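Local structure of hypothetical protein (Nostoc punctiforme, 2O62) at residues 13-17 / 125-129; 92-98 / 247-253; 134-140 / 214-220. The protein is of unknown function but probably consists of two calycin-like beta domains, the second related to a biogenesis factor required for ATP synthase. All coordinates share one frame; numbering follows the deposited sequence. Where two conformers were deposited one is given.

Contact 1 of 3, residues 13-17 / 125-129; sequences LGVWE and EHLAG. With GOL (glycerol), chain H.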
loop_
_atom_site.group_PDB
_atom_site.type_symbol
_atom_site.label_atom_id
_atom_site.label_comp_id
_atom_site.label_asym_id
_atom_site.label_seq_id
_atom_site.Cartn_x
_atom_site.Cartn_y
_atom_site.Cartn_z
ATOM N N LEU A 13 -2.780 -3.579 17.947
ATOM C CA LEU A 13 -3.195 -2.907 19.164
ATOM C C LEU A 13 -2.071 -1.941 19.625
ATOM O O LEU A 13 -0.880 -2.279 19.563
ATOM C CB LEU A 13 -3.502 -3.877 20.267
ATOM C CG LEU A 13 -4.666 -4.782 20.012
ATOM C CD1 LEU A 13 -4.901 -5.620 21.244
ATOM C CD2 LEU A 13 -5.901 -3.960 19.693
ATOM N N GLY A 14 -2.473 -0.779 20.124
ATOM C CA GLY A 14 -1.528 0.217 20.638
ATOM C C GLY A 14 -2.035 1.620 20.373
ATOM O O GLY A 14 -3.187 1.817 19.978
ATOM N N VAL A 15 -1.164 2.601 20.578
ATOM C CA VAL A 15 -1.523 3.992 20.379
ATOM C C VAL A 15 -0.629 4.512 19.254
ATOM O O VAL A 15 0.575 4.556 19.410
ATOM C CB VAL A 15 -1.332 4.823 21.644
ATOM C CG1 VAL A 15 -1.689 6.263 21.404
ATOM C CG2 VAL A 15 -2.162 4.261 22.779
ATOM N N TRP A 16 -1.242 4.810 18.116
ATOM C CA TRP A 16 -0.538 5.193 16.917
ATOM C C TRP A 16 -0.725 6.693 16.761
ATOM O O TRP A 16 -1.842 7.185 16.545
ATOM C CB TRP A 16 -1.068 4.436 15.700
ATOM C CG TRP A 16 -0.863 2.985 15.774
ATOM C CD1 TRP A 16 -1.799 2.034 16.098
ATOM C CD2 TRP A 16 0.355 2.293 15.579
ATOM N NE1 TRP A 16 -1.234 0.781 16.057
ATOM C CE2 TRP A 16 0.089 0.903 15.755
ATOM C CE3 TRP A 16 1.646 2.698 15.213
ATOM C CZ2 TRP A 16 1.069 -0.071 15.611
ATOM C CZ3 TRP A 16 2.627 1.728 15.077
ATOM C CH2 TRP A 16 2.333 0.353 15.263
ATOM N N GLU A 17 0.396 7.415 16.823
ATOM C CA GLU A 17 0.403 8.856 16.689
ATOM C C GLU A 17 1.036 9.263 15.369
ATOM O O GLU A 17 1.915 8.594 14.866
ATOM C CB GLU A 17 1.198 9.464 17.825
ATOM C CG GLU A 17 0.614 9.169 19.189
ATOM C CD GLU A 17 1.080 10.163 20.203
ATOM O OE1 GLU A 17 2.250 10.028 20.625
ATOM O OE2 GLU A 17 0.288 11.079 20.561
ATOM N N GLU A 125 2.486 6.808 10.990
ATOM C CA GLU A 125 2.186 6.600 12.389
ATOM C C GLU A 125 3.345 5.945 13.101
ATOM O O GLU A 125 3.994 5.057 12.560
ATOM C CB GLU A 125 0.950 5.734 12.540
ATOM C CG GLU A 125 -0.347 6.448 12.149
ATOM C CD GLU A 125 -1.500 5.511 11.962
ATOM O OE1 GLU A 125 -1.287 4.368 11.512
ATOM O OE2 GLU A 125 -2.651 5.910 12.245
ATOM N N HIS A 126 3.576 6.388 14.328
ATOM C CA HIS A 126 4.583 5.815 15.217
ATOM C C HIS A 126 3.895 5.543 16.553
ATOM O O HIS A 126 2.960 6.249 17.014
ATOM C CB HIS A 126 5.791 6.739 15.379
ATOM C CG HIS A 126 5.453 8.069 15.954
ATOM N ND1 HIS A 126 4.998 9.122 15.183
ATOM C CD2 HIS A 126 5.441 8.504 17.240
ATOM C CE1 HIS A 126 4.745 10.154 15.973
ATOM N NE2 HIS A 126 4.996 9.803 17.225
ATOM N N LEU A 127 4.329 4.486 17.192
ATOM C CA LEU A 127 3.829 4.168 18.513
ATOM C C LEU A 127 4.129 5.319 19.466
ATOM O O LEU A 127 5.266 5.828 19.513
ATOM C CB LEU A 127 4.473 2.895 19.041
ATOM C CG LEU A 127 3.908 1.630 18.447
ATOM C CD1 LEU A 127 4.745 0.518 19.023
ATOM C CD2 LEU A 127 2.383 1.471 18.819
ATOM N N ALA A 128 3.127 5.657 20.277
ATOM C CA ALA A 128 3.243 6.714 21.258
ATOM C C ALA A 128 4.435 6.423 22.175
ATOM O O ALA A 128 4.573 5.314 22.687
ATOM C CB ALA A 128 1.943 6.867 22.087
ATOM N N GLY A 129 5.303 7.417 22.323
ATOM C CA GLY A 129 6.528 7.286 23.112
ATOM C C GLY A 129 7.724 6.713 22.383
ATOM O O GLY A 129 8.821 6.583 22.968
HETATM C C1 GOL H . 5.849 11.972 19.431
HETATM O O1 GOL H . 4.464 11.633 19.467
HETATM C C2 GOL H . 6.760 11.154 20.353
HETATM O O2 GOL H . 8.053 10.975 19.814
HETATM C C3 GOL H . 6.184 9.786 20.587
HETATM O O3 GOL H . 4.910 9.948 21.173
HETATM O O HOH W 1 -2.824 8.191 13.874
#

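Contact 2 of 3, residues 92-98 / 247-253; sequences FGGELAF and QRMIRSY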
loop_
_atom_site.group_PDB
_atom_site.type_symbol
_atom_site.label_atom_id
_atom_site.label_comp_id
_atom_site.label_asym_id
_atom_site.label_seq_id
_atom_site.Cartn_x
_atom_site.Cartn_y
_atom_site.Cartn_z
ATOM N N PHE A 92 -12.633 3.055 -8.050
ATOM C CA PHE A 92 -11.450 2.307 -7.654
ATOM C C PHE A 92 -10.704 3.101 -6.551
ATOM O O PHE A 92 -10.860 4.311 -6.389
ATOM C CB PHE A 92 -10.542 2.099 -8.853
ATOM C CG PHE A 92 -9.396 1.139 -8.615
ATOM C CD1 PHE A 92 -9.634 -0.133 -8.093
ATOM C CD2 PHE A 92 -8.121 1.487 -8.980
ATOM C CE1 PHE A 92 -8.614 -1.006 -7.921
ATOM C CE2 PHE A 92 -7.080 0.621 -8.827
ATOM C CZ PHE A 92 -7.325 -0.623 -8.282
ATOM N N GLY A 93 -9.925 2.376 -5.775
ATOM C CA GLY A 93 -9.212 2.918 -4.640
ATOM C C GLY A 93 -9.024 1.883 -3.558
ATOM O O GLY A 93 -9.295 0.702 -3.779
ATOM N N GLY A 94 -8.557 2.315 -2.390
ATOM C CA GLY A 94 -8.416 1.415 -1.261
ATOM C C GLY A 94 -7.122 1.762 -0.527
ATOM O O GLY A 94 -6.400 2.679 -0.909
ATOM N N GLU A 95 -6.827 1.000 0.521
ATOM C CA GLU A 95 -5.728 1.302 1.432
ATOM C C GLU A 95 -4.753 0.133 1.498
ATOM O O GLU A 95 -5.177 -1.020 1.632
ATOM C CB GLU A 95 -6.293 1.538 2.819
ATOM C CG GLU A 95 -5.251 1.771 3.906
ATOM C CD GLU A 95 -5.854 1.927 5.289
ATOM O OE1 GLU A 95 -7.085 1.792 5.435
ATOM O OE2 GLU A 95 -5.108 2.164 6.244
ATOM N N LEU A 96 -3.466 0.439 1.438
ATOM C CA LEU A 96 -2.414 -0.511 1.744
ATOM C C LEU A 96 -1.717 -0.037 3.014
ATOM O O LEU A 96 -1.194 1.056 3.067
ATOM C CB LEU A 96 -1.433 -0.568 0.565
ATOM C CG LEU A 96 -2.197 -0.901 -0.751
ATOM C CD1 LEU A 96 -1.490 -0.420 -1.921
ATOM C CD2 LEU A 96 -2.498 -2.297 -0.903
ATOM N N ALA A 97 -1.673 -0.888 4.013
ATOM C CA ALA A 97 -1.202 -0.516 5.347
ATOM C C ALA A 97 -0.073 -1.445 5.788
ATOM O O ALA A 97 -0.304 -2.619 6.037
ATOM C CB ALA A 97 -2.388 -0.600 6.345
ATOM N N PHE A 98 1.146 -0.909 5.854
ATOM C CA PHE A 98 2.331 -1.617 6.321
ATOM C C PHE A 98 2.592 -1.393 7.814
ATOM O O PHE A 98 2.535 -0.267 8.297
ATOM C CB PHE A 98 3.595 -1.182 5.541
ATOM C CG PHE A 98 3.469 -1.242 4.049
ATOM C CD1 PHE A 98 2.997 -0.141 3.322
ATOM C CD2 PHE A 98 3.888 -2.373 3.357
ATOM C CE1 PHE A 98 2.925 -0.171 1.952
ATOM C CE2 PHE A 98 3.787 -2.413 1.972
ATOM C CZ PHE A 98 3.304 -1.337 1.289
ATOM N N GLN A 247 9.231 -3.092 1.182
ATOM C CA GLN A 247 8.062 -3.904 1.006
ATOM C C GLN A 247 7.192 -3.306 -0.065
ATOM O O GLN A 247 7.150 -2.101 -0.240
ATOM C CB GLN A 247 7.253 -4.081 2.316
ATOM C CG GLN A 247 7.916 -5.010 3.299
ATOM C CD GLN A 247 7.062 -5.350 4.477
ATOM O OE1 GLN A 247 6.353 -4.515 4.997
ATOM N NE2 GLN A 247 7.071 -6.636 4.871
ATOM N N ARG A 248 6.491 -4.170 -0.772
ATOM C CA ARG A 248 5.449 -3.748 -1.725
ATOM C C ARG A 248 4.157 -4.508 -1.407
ATOM O O ARG A 248 4.193 -5.691 -1.056
ATOM C CB ARG A 248 5.888 -4.019 -3.143
ATOM C CG ARG A 248 7.112 -3.201 -3.533
ATOM C CD ARG A 248 7.479 -3.424 -4.971
ATOM N NE ARG A 248 8.206 -4.701 -5.192
ATOM C CZ ARG A 248 7.738 -5.740 -5.909
ATOM N NH1 ARG A 248 6.561 -5.694 -6.517
ATOM N NH2 ARG A 248 8.465 -6.833 -6.067
HETATM N N MSE A 249 3.011 -3.841 -1.529
HETATM C CA MSE A 249 1.737 -4.493 -1.304
HETATM C C MSE A 249 0.812 -4.259 -2.501
HETATM O O MSE A 249 0.751 -3.171 -3.021
HETATM C CB MSE A 249 1.086 -4.049 0.013
HETATM C CG MSE A 249 -0.020 -4.910 0.423
HETATM SE SE MSE A 249 -1.120 -4.353 1.967
HETATM C CE MSE A 249 0.205 -4.398 3.230
ATOM N N ILE A 250 0.130 -5.312 -2.940
ATOM C CA ILE A 250 -0.716 -5.316 -4.130
ATOM C C ILE A 250 -2.076 -5.913 -3.780
ATOM O O ILE A 250 -2.143 -7.072 -3.376
ATOM C CB ILE A 250 -0.110 -6.137 -5.235
ATOM C CG1 ILE A 250 1.335 -5.681 -5.516
ATOM C CG2 ILE A 250 -0.968 -6.033 -6.484
ATOM C CD1 ILE A 250 2.381 -6.556 -4.925
ATOM N N ARG A 251 -3.136 -5.113 -3.923
ATOM C CA ARG A 251 -4.534 -5.556 -3.783
ATOM C C ARG A 251 -5.078 -5.818 -5.187
ATOM O O ARG A 251 -5.123 -4.912 -6.015
ATOM C CB ARG A 251 -5.377 -4.472 -3.104
ATOM C CG ARG A 251 -6.784 -4.862 -2.633
ATOM C CD ARG A 251 -7.520 -3.583 -2.198
ATOM N NE ARG A 251 -8.892 -3.931 -1.837
ATOM C CZ ARG A 251 -9.268 -4.442 -0.680
ATOM N NH1 ARG A 251 -8.434 -4.576 0.330
ATOM N NH2 ARG A 251 -10.550 -4.756 -0.520
ATOM N N SER A 252 -5.440 -7.058 -5.460
ATOM C CA SER A 252 -5.719 -7.511 -6.831
ATOM C C SER A 252 -7.196 -7.753 -7.092
ATOM O O SER A 252 -7.854 -8.445 -6.335
ATOM C CB SER A 252 -4.926 -8.774 -7.120
ATOM O OG SER A 252 -3.522 -8.546 -6.988
ATOM N N TYR A 253 -7.679 -7.221 -8.214
ATOM C CA TYR A 253 -9.057 -7.388 -8.674
ATOM C C TYR A 253 -9.090 -8.142 -10.002
ATOM O O TYR A 253 -8.267 -7.911 -10.863
ATOM C CB TYR A 253 -9.737 -6.031 -8.884
ATOM C CG TYR A 253 -10.011 -5.288 -7.610
ATOM C CD1 TYR A 253 -8.978 -4.631 -6.942
ATOM C CD2 TYR A 253 -11.287 -5.301 -7.036
ATOM C CE1 TYR A 253 -9.193 -3.965 -5.745
ATOM C CE2 TYR A 253 -11.506 -4.626 -5.809
ATOM C CZ TYR A 253 -10.450 -3.976 -5.194
ATOM O OH TYR A 253 -10.607 -3.327 -3.998
#

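Contact 3 of 3, residues 134-140 / 214-220; sequences ERPLLQI and LLPDGAS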
loop_
_atom_site.group_PDB
_atom_site.type_symbol
_atom_site.label_atom_id
_atom_site.label_comp_id
_atom_site.label_asym_id
_atom_site.label_seq_id
_atom_site.Cartn_x
_atom_site.Cartn_y
_atom_site.Cartn_z
ATOM N N GLU A 134 10.833 9.146 10.798
ATOM C CA GLU A 134 10.494 9.466 9.434
ATOM C C GLU A 134 11.617 9.059 8.451
ATOM O O GLU A 134 12.791 9.386 8.628
ATOM C CB GLU A 134 10.201 10.952 9.323
ATOM C CG GLU A 134 9.764 11.417 7.945
ATOM C CD GLU A 134 8.295 11.122 7.625
ATOM O OE1 GLU A 134 7.551 10.539 8.468
ATOM O OE2 GLU A 134 7.904 11.495 6.494
ATOM N N ARG A 135 11.252 8.307 7.425
ATOM C CA ARG A 135 12.223 7.990 6.364
ATOM C C ARG A 135 12.286 9.170 5.397
ATOM O O ARG A 135 11.347 9.956 5.328
ATOM C CB ARG A 135 11.812 6.751 5.588
ATOM C CG ARG A 135 12.194 5.406 6.238
ATOM C CD ARG A 135 11.461 5.138 7.555
ATOM N NE ARG A 135 11.897 3.817 8.032
ATOM C CZ ARG A 135 11.715 3.328 9.255
ATOM N NH1 ARG A 135 11.120 4.038 10.209
ATOM N NH2 ARG A 135 12.180 2.116 9.526
ATOM N N PRO A 136 13.378 9.276 4.619
ATOM C CA PRO A 136 13.543 10.326 3.594
ATOM C C PRO A 136 12.471 10.298 2.506
ATOM O O PRO A 136 11.961 9.234 2.191
ATOM C CB PRO A 136 14.856 9.925 2.937
ATOM C CG PRO A 136 15.632 9.228 4.017
ATOM C CD PRO A 136 14.585 8.445 4.738
ATOM N N LEU A 137 12.198 11.441 1.893
ATOM C CA LEU A 137 11.430 11.485 0.674
ATOM C C LEU A 137 12.040 10.482 -0.314
ATOM O O LEU A 137 13.243 10.531 -0.565
ATOM C CB LEU A 137 11.551 12.877 0.049
ATOM C CG LEU A 137 10.980 13.018 -1.371
ATOM C CD1 LEU A 137 9.477 12.950 -1.331
ATOM C CD2 LEU A 137 11.466 14.373 -1.982
ATOM N N LEU A 138 11.224 9.615 -0.901
ATOM C CA LEU A 138 11.742 8.633 -1.847
ATOM C C LEU A 138 12.265 9.275 -3.138
ATOM O O LEU A 138 11.605 10.136 -3.705
ATOM C CB LEU A 138 10.669 7.619 -2.186
ATOM C CG LEU A 138 11.060 6.377 -2.985
ATOM C CD1 LEU A 138 12.090 5.526 -2.292
ATOM C CD2 LEU A 138 9.819 5.577 -3.262
ATOM N N GLN A 139 13.456 8.845 -3.568
ATOM C CA GLN A 139 14.059 9.301 -4.825
ATOM C C GLN A 139 14.316 8.109 -5.739
ATOM O O GLN A 139 14.524 7.006 -5.265
ATOM C CB GLN A 139 15.396 9.976 -4.542
ATOM C CG GLN A 139 15.290 11.176 -3.605
ATOM C CD GLN A 139 14.660 12.393 -4.263
ATOM O OE1 GLN A 139 14.238 12.352 -5.435
ATOM N NE2 GLN A 139 14.598 13.501 -3.512
ATOM N N ILE A 140 14.314 8.315 -7.042
ATOM C CA ILE A 140 14.634 7.210 -7.976
ATOM C C ILE A 140 15.953 6.563 -7.607
ATOM O O ILE A 140 16.109 5.352 -7.626
ATOM C CB ILE A 140 14.797 7.721 -9.430
ATOM C CG1 ILE A 140 13.492 8.275 -9.936
ATOM C CG2 ILE A 140 15.240 6.596 -10.362
ATOM C CD1 ILE A 140 12.380 7.311 -9.846
ATOM N N LEU A 214 6.487 8.977 -6.258
ATOM C CA LEU A 214 7.434 8.843 -5.161
ATOM C C LEU A 214 7.030 9.839 -4.076
ATOM O O LEU A 214 6.764 11.006 -4.381
ATOM C CB LEU A 214 8.826 9.177 -5.655
ATOM C CG LEU A 214 9.242 8.411 -6.932
ATOM C CD1 LEU A 214 10.616 8.889 -7.353
ATOM C CD2 LEU A 214 9.177 6.942 -6.724
ATOM N N LEU A 215 6.962 9.369 -2.838
ATOM C CA LEU A 215 6.407 10.147 -1.758
ATOM C C LEU A 215 7.309 10.257 -0.545
ATOM O O LEU A 215 8.398 9.632 -0.474
ATOM C CB LEU A 215 5.081 9.485 -1.338
ATOM C CG LEU A 215 3.927 9.548 -2.354
ATOM C CD1 LEU A 215 2.861 8.493 -2.021
ATOM C CD2 LEU A 215 3.347 10.967 -2.424
ATOM N N PRO A 216 6.877 11.070 0.439
ATOM C CA PRO A 216 7.574 11.057 1.707
ATOM C C PRO A 216 7.635 9.679 2.432
ATOM O O PRO A 216 6.851 8.728 2.157
ATOM C CB PRO A 216 6.761 12.040 2.555
ATOM C CG PRO A 216 6.091 12.940 1.577
ATOM C CD PRO A 216 5.775 12.073 0.426
ATOM N N ASP A 217 8.568 9.609 3.373
ATOM C CA ASP A 217 8.694 8.463 4.278
ATOM C C ASP A 217 9.001 7.157 3.538
ATOM O O ASP A 217 8.551 6.078 3.943
ATOM C CB ASP A 217 7.418 8.305 5.096
ATOM C CG ASP A 217 7.593 7.346 6.298
ATOM O OD1 ASP A 217 8.641 7.404 7.011
ATOM O OD2 ASP A 217 6.705 6.485 6.527
ATOM N N GLY A 218 9.714 7.295 2.424
ATOM C CA GLY A 218 10.136 6.166 1.570
ATOM C C GLY A 218 8.982 5.455 0.881
ATOM O O GLY A 218 9.138 4.350 0.356
ATOM N N ALA A 219 7.824 6.137 0.797
ATOM C CA ALA A 219 6.614 5.579 0.205
ATOM C C ALA A 219 6.518 5.769 -1.305
ATOM O O ALA A 219 7.008 6.753 -1.873
ATOM C CB ALA A 219 5.410 6.174 0.852
ATOM N N SER A 220 5.868 4.826 -1.964
ATOM C CA SER A 220 5.520 4.973 -3.347
ATOM C C SER A 220 4.096 4.496 -3.568
ATOM O O SER A 220 3.577 3.650 -2.818
ATOM C CB SER A 220 6.511 4.223 -4.259
ATOM O OG SER A 220 6.577 2.859 -3.946
HETATM O O HOH W 2 9.840 12.015 4.547
#

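Contact 1 of 3, residues 13-17 / 125-129
The carbonyl oxygen of E17 is gripped from the opposite strand by a hydrogen bond from the backbone N of H126 (2.8 Å, 166°) and, less strongly, by the CA-H of E125, with E125 CA 3.2 Å from E17 O. H126 CG lies between its backbone N and carbonyl carbon (chi1 60°), which sets one imidazole face against E17 O. The backbone N of E17 returns a bond to H126 O, and A128 N reaches V15 O. W16 and L127 form the neighbouring non-hydrogen-bonded pair, side by side on one face of the sheet. There L127 CD2 sits 3.6 Å from the centroid of the six-membered ring of W16, almost on its normal, while W16 NE1 bonds the backbone O of N12. These are the first and last strands of this sheet along the chain, neighbours within it, consistent with the first-to-last pairing that closes a calycin-like up-and-down meander. On the other face a glycerol, probably from the crystallisation liquor, takes the N-H of G129 on O3 (2.8 Å) and meets H126 NE2 through O1, in the imidazole plane, at 2.9 Å. Its bonds to E17 OE1 hold for one modelled conformer and are less certain. A water links W16 O to E125 OE2, which also pairs with R106.

Contact 2 of 3, residues 92-98 / 247-253
F92 and Y253 make the aromatic part of the contact: the edge of F92 is turned toward the face of Y253 in an offset edge-to-face pair, with ring centroids 5.6 Å apart and planes at 79°. Apolar packing centres on selenomethionine M249. Its CG stands anti to the backbone N (chi1 -166°), which sends the chain between L96 and F98: L96 CD2 touches M249 SE at 3.8 Å, and F98 CE2 lies 3.7 Å from M249 CB. A bend at the last torsion (chi3 -63°) brings M249 CE over one face of the F98 ring, near its rim, and within 3.4 Å of A97 O. Among the polar groups, R251 NE donates in the guanidinium plane to Y253 OH (2.8 Å). Q247 OE1 lies near F98 CD2 at 3.7 Å, and Q247 NE2 is bonded to T266 OG1. The strand axes approach to 7.9 Å, wider than the spacing of hydrogen-bonded strands. Strand 93-98 of the first sheet and strand 247-253 of the C-terminal barrel therefore pack face to face through buried apolar and aromatic side chains, with R251 NH1 and NH2 and Y253 OH adding bonds from the barrel to S80 OG, G70 O and L83 O of the N-terminal domain.

Contact 3 of 3, residues 134-140 / 214-220
L138 and L214 form the apolar centre, CD2 of L138 lying 3.8 Å from CD2 of L214. With its CG anti to the backbone N (chi1 -170°), L138 places that same methyl on A219 O and S220 CB. I140 meets L214 at about a right angle, and the methyl pair I140 CD1 and L214 CD1 is tight at 3.4 Å. Outside this core, L137 CD1 rests on the carbonyl carbon of L215. The backbone bond from L138 N to L215 O (2.9 Å) is nearly straight, whereas G218 N to P136 O (3.0 Å) is bent to 131°. D217 and G218, both with positive phi, form the corners of a type I' turn closed by A219 N and P216 O. At the polar edge D217 OD1 accepts the backbone N-H of R135 (2.8 Å) nearly along its C-O axis. E134 OE1 lies only 3.6 Å from D217 OD1, a like-charge approach that salt bridges to R124 from E134 and to R103 from D217 probably relieve. A water joins E134 OE2, R135 O and D217 N. The loop 134-140 thus covers the hairpin between strands 210-214 and 219-224, whose L215 and A219 pack on strands 103-111 and 117-127.

Contact 2 lies near the middle of the molecule, about 4 Å from the chain centre, where the two sheets face each other. Contact 1 belongs to the N-terminal sheet alone; contact 3 lies within the C-terminal half but abuts that sheet. Their centres are about 22 Å (1 and 2), 21 Å (1 and 3) and 17 Å (2 and 3) apart, and no two touch: nearest atoms remain about 6 to 7 Å away. Arginines bridge two of these gaps. R106 pairs with both E125 of contact 1 and E95 of contact 2, while R103 joins E125 O to D217 of contact 3. No active site is known; glycerol is bound at contact 1, and bound glycerol also lies about 4 Å from the side chains of R248 and of R135.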